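DNA/pantothenate metabolism flavoprotein (Streptomyces sparsogenes DSM 40356, PDB 7CFU) binds FMN and probably catalyses the oxidative decarboxylation of a cysteine residue in a peptide precursor during natural-product biosynthesis. Local coordinates at residues V40-V50 with F187-L195; T135-W146 with L158-P168. All blocks are in the same frame, centred on the assembly; numbering follows the deposited sequence.

Contact 1 (V40-V50 with F187-L195); sequences VNAWLRGTVGV and FQSAISTAL
Phe187 presents the edge of its ring to the face of the Trp43 indole, a T-shaped pair with ring centroids 5.9 Å apart and planes at 80°. Its CG lies between the backbone N and the carbonyl carbon (chi1 57°), a torsion that swings the ring toward helix 37-48. There Phe187 CZ also reaches Val40 CG2, at 3.7 Å.

Gln188, one residue on, lays its side chain over one face of the same indole. Gln188 CG sits 4.0 Å from the centroid of the Trp43 six-membered ring in a CH-pi contact, while the terminal amide stacks almost parallel to the indole near NE1. A long, flexible residue with a flat polar end suits this place at the solvent-facing border, and Val48 CG2 lies over the opposite face of the indole.

The two helices lie on the same side of the parallel sheet of a Rossmann-like flavoprotein fold. Trp43 fits as a knob into a hole formed by Phe187, Gln188, Ile191 and Ser192, where the axes of the segments, inclined at 51°, approach to 12.4 Å.

Ile191 faces inward: its CG2 meets Trp43 CZ3 at the indole edge and Leu44 CD2 at 4.1 Å, and Val103 of the sheet lies beneath it.

Ser192 is small enough to stand at the indole edge, and its OG is bonded to Gln188 O at 2.8 Å, which turns the hydroxyl back on its own helix.

Leu195 ends the contact with CD1 resting on two neighbouring methyls, Val48 CG1 (3.6 Å) and Val50 CG2 (3.7 Å), brought together by the positive-phi turn at Gly49.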
loop_
_atom_site.group_PDB
_atom_site.type_symbol
_atom_site.label_atom_id
_atom_site.label_comp_id
_atom_site.label_asym_id
_atom_site.label_seq_id
_atom_site.Cartn_x
_atom_site.Cartn_y
_atom_site.Cartn_z
ATOM N N VAL A 40 21.015 25.624 -18.937
ATOM C CA VAL A 40 21.702 24.993 -20.065
ATOM C C VAL A 40 20.726 24.726 -21.203
ATOM O O VAL A 40 21.070 24.865 -22.383
ATOM C CB VAL A 40 22.411 23.702 -19.608
ATOM C CG1 VAL A 40 23.002 22.962 -20.801
ATOM C CG2 VAL A 40 23.500 24.027 -18.599
ATOM N N ASN A 41 19.493 24.349 -20.870
ATOM C CA ASN A 41 18.501 24.079 -21.904
ATOM C C ASN A 41 18.173 25.338 -22.695
ATOM O O ASN A 41 18.088 25.299 -23.926
ATOM C CB ASN A 41 17.245 23.481 -21.271
ATOM C CG ASN A 41 16.198 23.121 -22.297
ATOM O OD1 ASN A 41 16.404 22.223 -23.114
ATOM N ND2 ASN A 41 15.056 23.794 -22.245
ATOM N N ALA A 42 18.026 26.474 -22.005
ATOM C CA ALA A 42 17.774 27.741 -22.688
ATOM C C ALA A 42 18.942 28.127 -23.590
ATOM O O ALA A 42 18.734 28.635 -24.698
ATOM C CB ALA A 42 17.504 28.845 -21.666
ATOM N N TRP A 43 20.178 27.907 -23.129
ATOM C CA TRP A 43 21.344 28.177 -23.968
ATOM C C TRP A 43 21.349 27.293 -25.206
ATOM O O TRP A 43 21.658 27.757 -26.310
ATOM C CB TRP A 43 22.635 27.975 -23.177
ATOM C CG TRP A 43 23.868 28.036 -24.033
ATOM C CD1 TRP A 43 24.449 29.157 -24.550
ATOM C CD2 TRP A 43 24.664 26.930 -24.485
ATOM N NE1 TRP A 43 25.561 28.820 -25.284
ATOM C CE2 TRP A 43 25.712 27.460 -25.264
ATOM C CE3 TRP A 43 24.594 25.547 -24.302
ATOM C CZ2 TRP A 43 26.685 26.654 -25.857
ATOM C CZ3 TRP A 43 25.562 24.747 -24.894
ATOM C CH2 TRP A 43 26.592 25.304 -25.665
ATOM N N LEU A 44 21.020 26.009 -25.039
ATOM C CA LEU A 44 21.011 25.089 -26.168
ATOM C C LEU A 44 19.956 25.486 -27.193
ATOM O O LEU A 44 20.188 25.396 -28.403
ATOM C CB LEU A 44 20.774 23.661 -25.673
ATOM C CG LEU A 44 21.961 22.954 -25.017
ATOM C CD1 LEU A 44 21.504 21.721 -24.236
ATOM C CD2 LEU A 44 22.983 22.573 -26.066
ATOM N N ARG A 45 18.786 25.920 -26.732
ATOM C CA ARG A 45 17.709 26.248 -27.660
ATOM C C ARG A 45 17.823 27.674 -28.191
ATOM O O ARG A 45 17.760 27.895 -29.405
ATOM C CB ARG A 45 16.359 26.033 -26.984
ATOM C CG ARG A 45 16.064 24.583 -26.733
ATOM C CD ARG A 45 14.663 24.378 -26.215
ATOM N NE ARG A 45 14.364 22.955 -26.162
ATOM C CZ ARG A 45 13.910 22.267 -27.203
ATOM N NH1 ARG A 45 13.704 22.883 -28.363
ATOM N NH2 ARG A 45 13.668 20.967 -27.091
ATOM N N GLY A 46 18.004 28.652 -27.295
ATOM C CA GLY A 46 17.936 30.051 -27.680
ATOM C C GLY A 46 19.208 30.625 -28.265
ATOM O O GLY A 46 19.150 31.659 -28.935
ATOM N N THR A 47 20.352 29.984 -28.032
ATOM C CA THR A 47 21.638 30.461 -28.524
ATOM C C THR A 47 22.258 29.526 -29.552
ATOM O O THR A 47 22.710 29.979 -30.606
ATOM C CB THR A 47 22.623 30.662 -27.354
ATOM O OG1 THR A 47 22.117 31.645 -26.441
ATOM C CG2 THR A 47 23.985 31.101 -27.866
ATOM N N VAL A 48 22.290 28.221 -29.275
ATOM C CA VAL A 48 22.903 27.288 -30.216
ATOM C C VAL A 48 21.941 26.898 -31.329
ATOM O O VAL A 48 22.370 26.628 -32.456
ATOM C CB VAL A 48 23.411 26.049 -29.461
ATOM C CG1 VAL A 48 24.159 25.122 -30.397
ATOM C CG2 VAL A 48 24.286 26.472 -28.309
ATOM N N GLY A 49 20.641 26.860 -31.047
ATOM C CA GLY A 49 19.658 26.512 -32.052
ATOM C C GLY A 49 19.321 25.040 -32.170
ATOM O O GLY A 49 18.742 24.637 -33.185
ATOM N N VAL A 50 19.653 24.224 -31.166
ATOM C CA VAL A 50 19.275 22.816 -31.200
ATOM C C VAL A 50 17.771 22.694 -31.003
ATOM O O VAL A 50 17.171 23.404 -30.185
ATOM C CB VAL A 50 20.037 22.011 -30.134
ATOM C CG1 VAL A 50 19.743 20.530 -30.296
ATOM C CG2 VAL A 50 21.527 22.286 -30.221
ATOM N N PHE A 187 31.755 24.001 -20.605
ATOM C CA PHE A 187 31.190 22.983 -21.474
ATOM C C PHE A 187 30.737 23.537 -22.813
ATOM O O PHE A 187 30.603 22.761 -23.768
ATOM C CB PHE A 187 29.995 22.309 -20.787
ATOM C CG PHE A 187 28.906 23.271 -20.382
ATOM C CD1 PHE A 187 27.938 23.676 -21.294
ATOM C CD2 PHE A 187 28.844 23.764 -19.089
ATOM C CE1 PHE A 187 26.941 24.563 -20.924
ATOM C CE2 PHE A 187 27.844 24.647 -18.715
ATOM C CZ PHE A 187 26.895 25.049 -19.631
ATOM N N GLN A 188 30.486 24.850 -22.900
ATOM C CA GLN A 188 29.914 25.422 -24.118
ATOM C C GLN A 188 30.788 25.138 -25.334
ATOM O O GLN A 188 30.281 24.781 -26.404
ATOM C CB GLN A 188 29.692 26.922 -23.942
ATOM C CG GLN A 188 28.719 27.258 -22.826
ATOM C CD GLN A 188 28.202 28.682 -22.911
ATOM O OE1 GLN A 188 28.697 29.488 -23.700
ATOM N NE2 GLN A 188 27.199 28.999 -22.096
ATOM N N SER A 189 32.104 25.278 -25.186
ATOM C CA SER A 189 33.010 25.001 -26.295
ATOM C C SER A 189 32.978 23.525 -26.683
ATOM O O SER A 189 32.950 23.186 -27.875
ATOM C CB SER A 189 34.428 25.429 -25.914
ATOM O OG SER A 189 35.369 25.041 -26.898
ATOM N N ALA A 190 32.980 22.632 -25.690
ATOM C CA ALA A 190 32.975 21.200 -25.980
ATOM C C ALA A 190 31.680 20.766 -26.653
ATOM O O ALA A 190 31.703 19.972 -27.598
ATOM C CB ALA A 190 33.199 20.406 -24.693
ATOM N N ILE A 191 30.539 21.276 -26.184
ATOM C CA ILE A 191 29.264 20.874 -26.772
ATOM C C ILE A 191 29.133 21.414 -28.191
ATOM O O ILE A 191 28.687 20.697 -29.096
ATOM C CB ILE A 191 28.092 21.310 -25.873
ATOM C CG1 ILE A 191 28.094 20.503 -24.571
ATOM C CG2 ILE A 191 26.772 21.155 -26.598
ATOM C CD1 ILE A 191 26.978 20.881 -23.614
ATOM N N SER A 192 29.500 22.684 -28.406
ATOM C CA SER A 192 29.464 23.262 -29.750
ATOM C C SER A 192 30.293 22.430 -30.722
ATOM O O SER A 192 29.856 22.139 -31.841
ATOM C CB SER A 192 29.980 24.702 -29.720
ATOM O OG SER A 192 29.205 25.517 -28.857
ATOM N N THR A 193 31.498 22.038 -30.302
ATOM C CA THR A 193 32.344 21.178 -31.124
ATOM C C THR A 193 31.630 19.875 -31.473
ATOM O O THR A 193 31.641 19.432 -32.630
ATOM C CB THR A 193 33.654 20.896 -30.382
ATOM O OG1 THR A 193 34.320 22.134 -30.107
ATOM C CG2 THR A 193 34.559 19.990 -31.195
ATOM N N ALA A 194 30.997 19.250 -30.474
ATOM C CA ALA A 194 30.288 17.991 -30.700
ATOM C C ALA A 194 29.103 18.175 -31.641
ATOM O O ALA A 194 28.859 17.330 -32.508
ATOM C CB ALA A 194 29.826 17.406 -29.364
ATOM N N LEU A 195 28.335 19.258 -31.471
ATOM C CA LEU A 195 27.195 19.499 -32.354
ATOM C C LEU A 195 27.639 19.721 -33.794
ATOM O O LEU A 195 26.986 19.249 -34.733
ATOM C CB LEU A 195 26.382 20.690 -31.846
ATOM C CG LEU A 195 25.718 20.437 -30.492
ATOM C CD1 LEU A 195 25.170 21.709 -29.895
ATOM C CD2 LEU A 195 24.613 19.400 -30.647
#

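Contact 2 (T135-W146 with L158-P168); sequences TVIAPVMNAAMW and LREDGYRIVEP. With FMN (flavin mononucleotide), chain Y.
Trp146 carries its CG opposite the backbone N (chi1 -177°), which lays the indole against Pro168. The proline CD stands 3.5 Å from the centroid of the six-membered ring, 10° off its normal, a CH-pi contact that suits a rigid ring with polarised C-H groups. Glu167 CG passes beside CZ2, and the glutamate carboxylate is held by Arg159, NH2 to OE2 at 2.7 Å. Replacing Trp146 by an alanine would probably take the aromatic face from Pro168 CD, opening a gap there, and leave the hydrocarbon part of Glu167 uncovered.

Ile165 bends at its second torsion (chi2 -64°), which turns CD1 back onto Ile137 CB at 3.6 Å. Beta-branched residues suit an extended strand, and the two isoleucines lie side by side on the side of the sheet facing helix 109-117.

Parallel pairing sets this register. Ile137 turns both its N and its O to the 164-166 strand and bonds the residues flanking Ile165: its N donates almost straight to Arg164 O at 2.8 Å, and its O accepts from Val166 N at 2.8 Å. Arg164 N reaches Thr135 O over a longer 3.3 Å. Pro139 has no N-H to offer; beyond it, a water donates to both Pro139 O and Val166 O. At the other end, Thr135 CG2 abuts the edge of the Tyr163 ring at CD1, 3.5 Å away.

Residues 139-146 match the PXMNXXMW motif of HFCD flavoproteins. Val140 O accepts from FMN N3 at 2.6 Å, and Asn142 OD1 caps the short helix by taking the N-H of Met145, whose CE packs on the flavin.

Strand 135-139 lies between strands 101-107 and 164-165, with helix 187-199 against Val136 and Val166 and helix 109-117 against Ile137 and Leu158.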
loop_
_atom_site.group_PDB
_atom_site.type_symbol
_atom_site.label_atom_id
_atom_site.label_comp_id
_atom_site.label_asym_id
_atom_site.label_seq_id
_atom_site.Cartn_x
_atom_site.Cartn_y
_atom_site.Cartn_z
ATOM N N THR A 135 30.535 12.382 -27.824
ATOM C CA THR A 135 30.048 12.377 -26.450
ATOM C C THR A 135 30.860 13.336 -25.593
ATOM O O THR A 135 32.094 13.274 -25.579
ATOM C CB THR A 135 30.109 10.961 -25.860
ATOM O OG1 THR A 135 29.349 10.070 -26.688
ATOM C CG2 THR A 135 29.534 10.938 -24.442
ATOM N N VAL A 136 30.160 14.194 -24.859
ATOM C CA VAL A 136 30.759 15.140 -23.928
ATOM C C VAL A 136 30.295 14.794 -22.519
ATOM O O VAL A 136 29.090 14.677 -22.272
ATOM C CB VAL A 136 30.376 16.588 -24.283
ATOM C CG1 VAL A 136 30.909 17.555 -23.236
ATOM C CG2 VAL A 136 30.863 16.945 -25.699
ATOM N N ILE A 137 31.248 14.663 -21.595
ATOM C CA ILE A 137 30.983 14.356 -20.190
ATOM C C ILE A 137 31.491 15.523 -19.356
ATOM O O ILE A 137 32.680 15.871 -19.421
ATOM C CB ILE A 137 31.653 13.035 -19.761
ATOM C CG1 ILE A 137 31.166 11.882 -20.635
ATOM C CG2 ILE A 137 31.460 12.751 -18.285
ATOM C CD1 ILE A 137 31.944 10.603 -20.425
ATOM N N ALA A 138 30.602 16.115 -18.558
ATOM C CA ALA A 138 30.914 17.285 -17.738
ATOM C C ALA A 138 30.710 16.926 -16.272
ATOM O O ALA A 138 29.647 17.209 -15.691
ATOM C CB ALA A 138 30.062 18.489 -18.135
ATOM N N PRO A 139 31.710 16.318 -15.638
ATOM C CA PRO A 139 31.563 15.903 -14.238
ATOM C C PRO A 139 31.596 17.086 -13.284
ATOM O O PRO A 139 32.222 18.113 -13.554
ATOM C CB PRO A 139 32.770 14.987 -14.009
ATOM C CG PRO A 139 33.783 15.445 -15.011
ATOM C CD PRO A 139 32.989 15.883 -16.221
ATOM N N VAL A 140 30.887 16.938 -12.162
ATOM C CA VAL A 140 30.909 17.915 -11.077
ATOM C C VAL A 140 31.011 17.178 -9.752
ATOM O O VAL A 140 30.297 16.197 -9.521
ATOM C CB VAL A 140 29.672 18.825 -11.090
ATOM C CG1 VAL A 140 29.774 19.846 -9.973
ATOM C CG2 VAL A 140 29.534 19.517 -12.438
ATOM N N MET A 141 31.882 17.668 -8.873
ATOM C CA MET A 141 32.102 17.111 -7.542
ATOM C C MET A 141 33.025 18.074 -6.810
ATOM O O MET A 141 33.634 18.954 -7.424
ATOM C CB MET A 141 32.722 15.712 -7.603
ATOM C CG MET A 141 34.173 15.694 -8.098
ATOM S SD MET A 141 34.719 14.057 -8.634
ATOM C CE MET A 141 33.937 13.993 -10.238
ATOM N N ASN A 142 33.132 17.903 -5.496
ATOM C CA ASN A 142 33.989 18.816 -4.755
ATOM C C ASN A 142 35.451 18.400 -4.926
ATOM O O ASN A 142 35.766 17.373 -5.533
ATOM C CB ASN A 142 33.551 18.924 -3.287
ATOM C CG ASN A 142 33.895 17.699 -2.446
ATOM O OD1 ASN A 142 34.666 16.821 -2.840
ATOM N ND2 ASN A 142 33.315 17.648 -1.253
ATOM N N ALA A 143 36.352 19.203 -4.351
ATOM C CA ALA A 143 37.778 19.050 -4.625
ATOM C C ALA A 143 38.332 17.758 -4.042
ATOM O O ALA A 143 39.195 17.119 -4.655
ATOM C CB ALA A 143 38.547 20.252 -4.073
ATOM N N ALA A 144 37.859 17.356 -2.861
ATOM C CA ALA A 144 38.340 16.108 -2.271
ATOM C C ALA A 144 38.034 14.913 -3.172
ATOM O O ALA A 144 38.880 14.028 -3.344
ATOM C CB ALA A 144 37.734 15.915 -0.883
ATOM N N MET A 145 36.819 14.869 -3.747
ATOM C CA MET A 145 36.422 13.757 -4.609
ATOM C C MET A 145 37.189 13.782 -5.930
ATOM O O MET A 145 37.663 12.743 -6.404
ATOM C CB MET A 145 34.904 13.816 -4.865
ATOM C CG MET A 145 34.043 13.783 -3.587
ATOM S SD MET A 145 32.308 14.252 -3.849
ATOM C CE MET A 145 31.770 12.892 -4.894
ATOM N N TRP A 146 37.312 14.960 -6.541
ATOM C CA TRP A 146 38.019 15.079 -7.810
ATOM C C TRP A 146 39.489 14.663 -7.691
ATOM O O TRP A 146 40.071 14.164 -8.660
ATOM C CB TRP A 146 37.909 16.516 -8.321
ATOM C CG TRP A 146 38.533 16.738 -9.668
ATOM C CD1 TRP A 146 39.668 17.448 -9.936
ATOM C CD2 TRP A 146 38.045 16.267 -10.937
ATOM N NE1 TRP A 146 39.923 17.442 -11.288
ATOM C CE2 TRP A 146 38.943 16.725 -11.925
ATOM C CE3 TRP A 146 36.940 15.501 -11.332
ATOM C CZ2 TRP A 146 38.771 16.446 -13.282
ATOM C CZ3 TRP A 146 36.769 15.225 -12.680
ATOM C CH2 TRP A 146 37.681 15.697 -13.640
ATOM N N LEU A 158 38.451 7.292 -19.626
ATOM C CA LEU A 158 37.414 7.772 -20.537
ATOM C C LEU A 158 38.009 8.582 -21.682
ATOM O O LEU A 158 37.535 8.497 -22.819
ATOM C CB LEU A 158 36.385 8.605 -19.776
ATOM C CG LEU A 158 35.421 7.829 -18.882
ATOM C CD1 LEU A 158 34.717 8.766 -17.909
ATOM C CD2 LEU A 158 34.415 7.098 -19.758
ATOM N N ARG A 159 39.030 9.394 -21.394
ATOM C CA ARG A 159 39.701 10.139 -22.454
ATOM C C ARG A 159 40.388 9.198 -23.438
ATOM O O ARG A 159 40.318 9.403 -24.655
ATOM C CB ARG A 159 40.696 11.129 -21.849
ATOM C CG ARG A 159 40.017 12.338 -21.229
ATOM C CD ARG A 159 41.012 13.260 -20.560
ATOM N NE ARG A 159 40.389 14.528 -20.189
ATOM C CZ ARG A 159 40.723 15.230 -19.113
ATOM N NH1 ARG A 159 41.675 14.784 -18.302
ATOM N NH2 ARG A 159 40.108 16.370 -18.848
ATOM N N GLU A 160 41.054 8.159 -22.931
ATOM C CA GLU A 160 41.663 7.173 -23.818
ATOM C C GLU A 160 40.612 6.449 -24.647
ATOM O O GLU A 160 40.882 6.047 -25.787
ATOM C CB GLU A 160 42.505 6.193 -22.998
ATOM C CG GLU A 160 43.694 6.883 -22.310
ATOM C CD GLU A 160 44.544 5.950 -21.457
ATOM O OE1 GLU A 160 44.291 4.727 -21.466
ATOM O OE2 GLU A 160 45.474 6.443 -20.779
ATOM N N ASP A 161 39.402 6.302 -24.113
ATOM C CA ASP A 161 38.327 5.660 -24.855
ATOM C C ASP A 161 37.650 6.590 -25.848
ATOM O O ASP A 161 36.739 6.151 -26.557
ATOM C CB ASP A 161 37.296 5.085 -23.879
ATOM C CG ASP A 161 37.827 3.888 -23.117
ATOM O OD1 ASP A 161 38.893 3.361 -23.513
ATOM O OD2 ASP A 161 37.193 3.485 -22.112
ATOM N N GLY A 162 38.064 7.851 -25.923
ATOM C CA GLY A 162 37.512 8.778 -26.891
ATOM C C GLY A 162 36.479 9.750 -26.365
ATOM O O GLY A 162 35.905 10.501 -27.159
ATOM N N TYR A 163 36.235 9.779 -25.057
ATOM C CA TYR A 163 35.256 10.696 -24.490
ATOM C C TYR A 163 35.905 12.044 -24.183
ATOM O O TYR A 163 37.055 12.111 -23.739
ATOM C CB TYR A 163 34.622 10.092 -23.231
ATOM C CG TYR A 163 33.749 8.882 -23.539
ATOM C CD1 TYR A 163 32.424 9.040 -23.946
ATOM C CD2 TYR A 163 34.259 7.590 -23.455
ATOM C CE1 TYR A 163 31.625 7.944 -24.247
ATOM C CE2 TYR A 163 33.468 6.482 -23.763
ATOM C CZ TYR A 163 32.151 6.670 -24.152
ATOM O OH TYR A 163 31.361 5.584 -24.450
ATOM N N ARG A 164 35.161 13.115 -24.445
ATOM C CA ARG A 164 35.580 14.474 -24.123
ATOM C C ARG A 164 35.118 14.816 -22.713
ATOM O O ARG A 164 33.911 14.863 -22.440
ATOM C CB ARG A 164 34.997 15.448 -25.147
ATOM C CG ARG A 164 35.217 16.945 -24.907
ATOM C CD ARG A 164 36.629 17.439 -25.213
ATOM N NE ARG A 164 36.674 18.903 -25.198
ATOM C CZ ARG A 164 36.846 19.656 -24.115
ATOM N NH1 ARG A 164 37.004 19.100 -22.920
ATOM N NH2 ARG A 164 36.855 20.977 -24.232
ATOM N N ILE A 165 36.073 15.056 -21.823
ATOM C CA ILE A 165 35.790 15.366 -20.429
ATOM C C ILE A 165 35.972 16.863 -20.216
ATOM O O ILE A 165 37.045 17.413 -20.494
ATOM C CB ILE A 165 36.699 14.564 -19.490
ATOM C CG1 ILE A 165 36.596 13.076 -19.806
ATOM C CG2 ILE A 165 36.353 14.852 -18.033
ATOM C CD1 ILE A 165 35.221 12.488 -19.566
ATOM N N VAL A 166 34.934 17.520 -19.708
ATOM C CA VAL A 166 35.003 18.918 -19.305
ATOM C C VAL A 166 35.213 18.933 -17.802
ATOM O O VAL A 166 34.280 18.663 -17.038
ATOM C CB VAL A 166 33.740 19.699 -19.692
ATOM C CG1 VAL A 166 33.843 21.136 -19.186
ATOM C CG2 VAL A 166 33.530 19.659 -21.201
ATOM N N GLU A 167 36.435 19.254 -17.381
ATOM C CA GLU A 167 36.783 19.197 -15.973
ATOM C C GLU A 167 36.014 20.260 -15.192
ATOM O O GLU A 167 35.758 21.352 -15.708
ATOM C CB GLU A 167 38.285 19.404 -15.799
ATOM C CG GLU A 167 39.105 18.365 -16.533
ATOM C CD GLU A 167 40.581 18.441 -16.205
ATOM O OE1 GLU A 167 40.958 19.251 -15.329
ATOM O OE2 GLU A 167 41.360 17.691 -16.831
ATOM N N PRO A 168 35.631 19.975 -13.956
ATOM C CA PRO A 168 34.871 20.961 -13.181
ATOM C C PRO A 168 35.737 22.127 -12.727
ATOM O O PRO A 168 36.970 22.068 -12.722
ATOM C CB PRO A 168 34.368 20.155 -11.984
ATOM C CG PRO A 168 35.357 19.067 -11.827
ATOM C CD PRO A 168 35.792 18.708 -13.228
HETATM N N1 FMN Y . 28.063 13.313 -6.342
HETATM C C2 FMN Y . 28.989 13.830 -7.215
HETATM O O2 FMN Y . 29.832 13.085 -7.693
HETATM N N3 FMN Y . 28.960 15.164 -7.563
HETATM C C4 FMN Y . 28.004 15.994 -7.016
HETATM O O4 FMN Y . 27.986 17.186 -7.319
HETATM C C4A FMN Y . 27.074 15.478 -6.121
HETATM N N5 FMN Y . 26.107 16.290 -5.572
HETATM C C5A FMN Y . 25.173 15.764 -4.703
HETATM C C6 FMN Y . 24.209 16.597 -4.158
HETATM C C7 FMN Y . 23.267 16.078 -3.283
HETATM C C7M FMN Y . 22.216 16.984 -2.695
HETATM C C8 FMN Y . 23.297 14.731 -2.941
HETATM C C8M FMN Y . 22.268 14.191 -1.977
HETATM C C9 FMN Y . 24.270 13.892 -3.483
HETATM C C9A FMN Y . 25.210 14.414 -4.365
HETATM N N10 FMN Y . 26.194 13.605 -4.912
HETATM C C10 FMN Y . 27.108 14.130 -5.794
HETATM C "C1'" FMN Y . 26.256 12.149 -4.582
HETATM C "C2'" FMN Y . 25.556 11.381 -5.691
HETATM O "O2'" FMN Y . 24.219 11.839 -5.829
HETATM C "C3'" FMN Y . 25.646 9.884 -5.399
HETATM O "O3'" FMN Y . 26.981 9.455 -5.569
HETATM C "C4'" FMN Y . 24.682 9.048 -6.257
HETATM O "O4'" FMN Y . 24.796 7.681 -5.901
HETATM C "C5'" FMN Y . 24.977 9.208 -7.738
HETATM O "O5'" FMN Y . 23.936 8.609 -8.485
HETATM P P FMN Y . 23.944 8.651 -10.088
HETATM O O1P FMN Y . 23.336 7.371 -10.610
HETATM O O2P FMN Y . 23.215 9.883 -10.503
HETATM O O3P FMN Y . 25.354 8.728 -10.642
HETATM O O HOH W 1 32.774 10.031 -28.344
HETATM O O HOH W 2 32.516 19.893 -15.426
#

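Contact 2 is nested along the chain within the loop that contact 1 closes: helix 37-48 comes early, residues 135-146 and 158-168 follow, and helix 187-199 returns last. Their centres are 18 Å apart, yet they meet directly where Ala190 CB packs on Val166 CG2; the smallness of Ala190 lets the final helix sit close to the sheet. Contact 1 joins two helices on one face of the five-stranded parallel sheet, whereas contact 2 builds its 164-165 edge and continues into the FMN pocket. Helix 187-199 therefore ties the first half of the fold to the last strands, while the flavin site lies at the far end of contact 2, in residues 140-145.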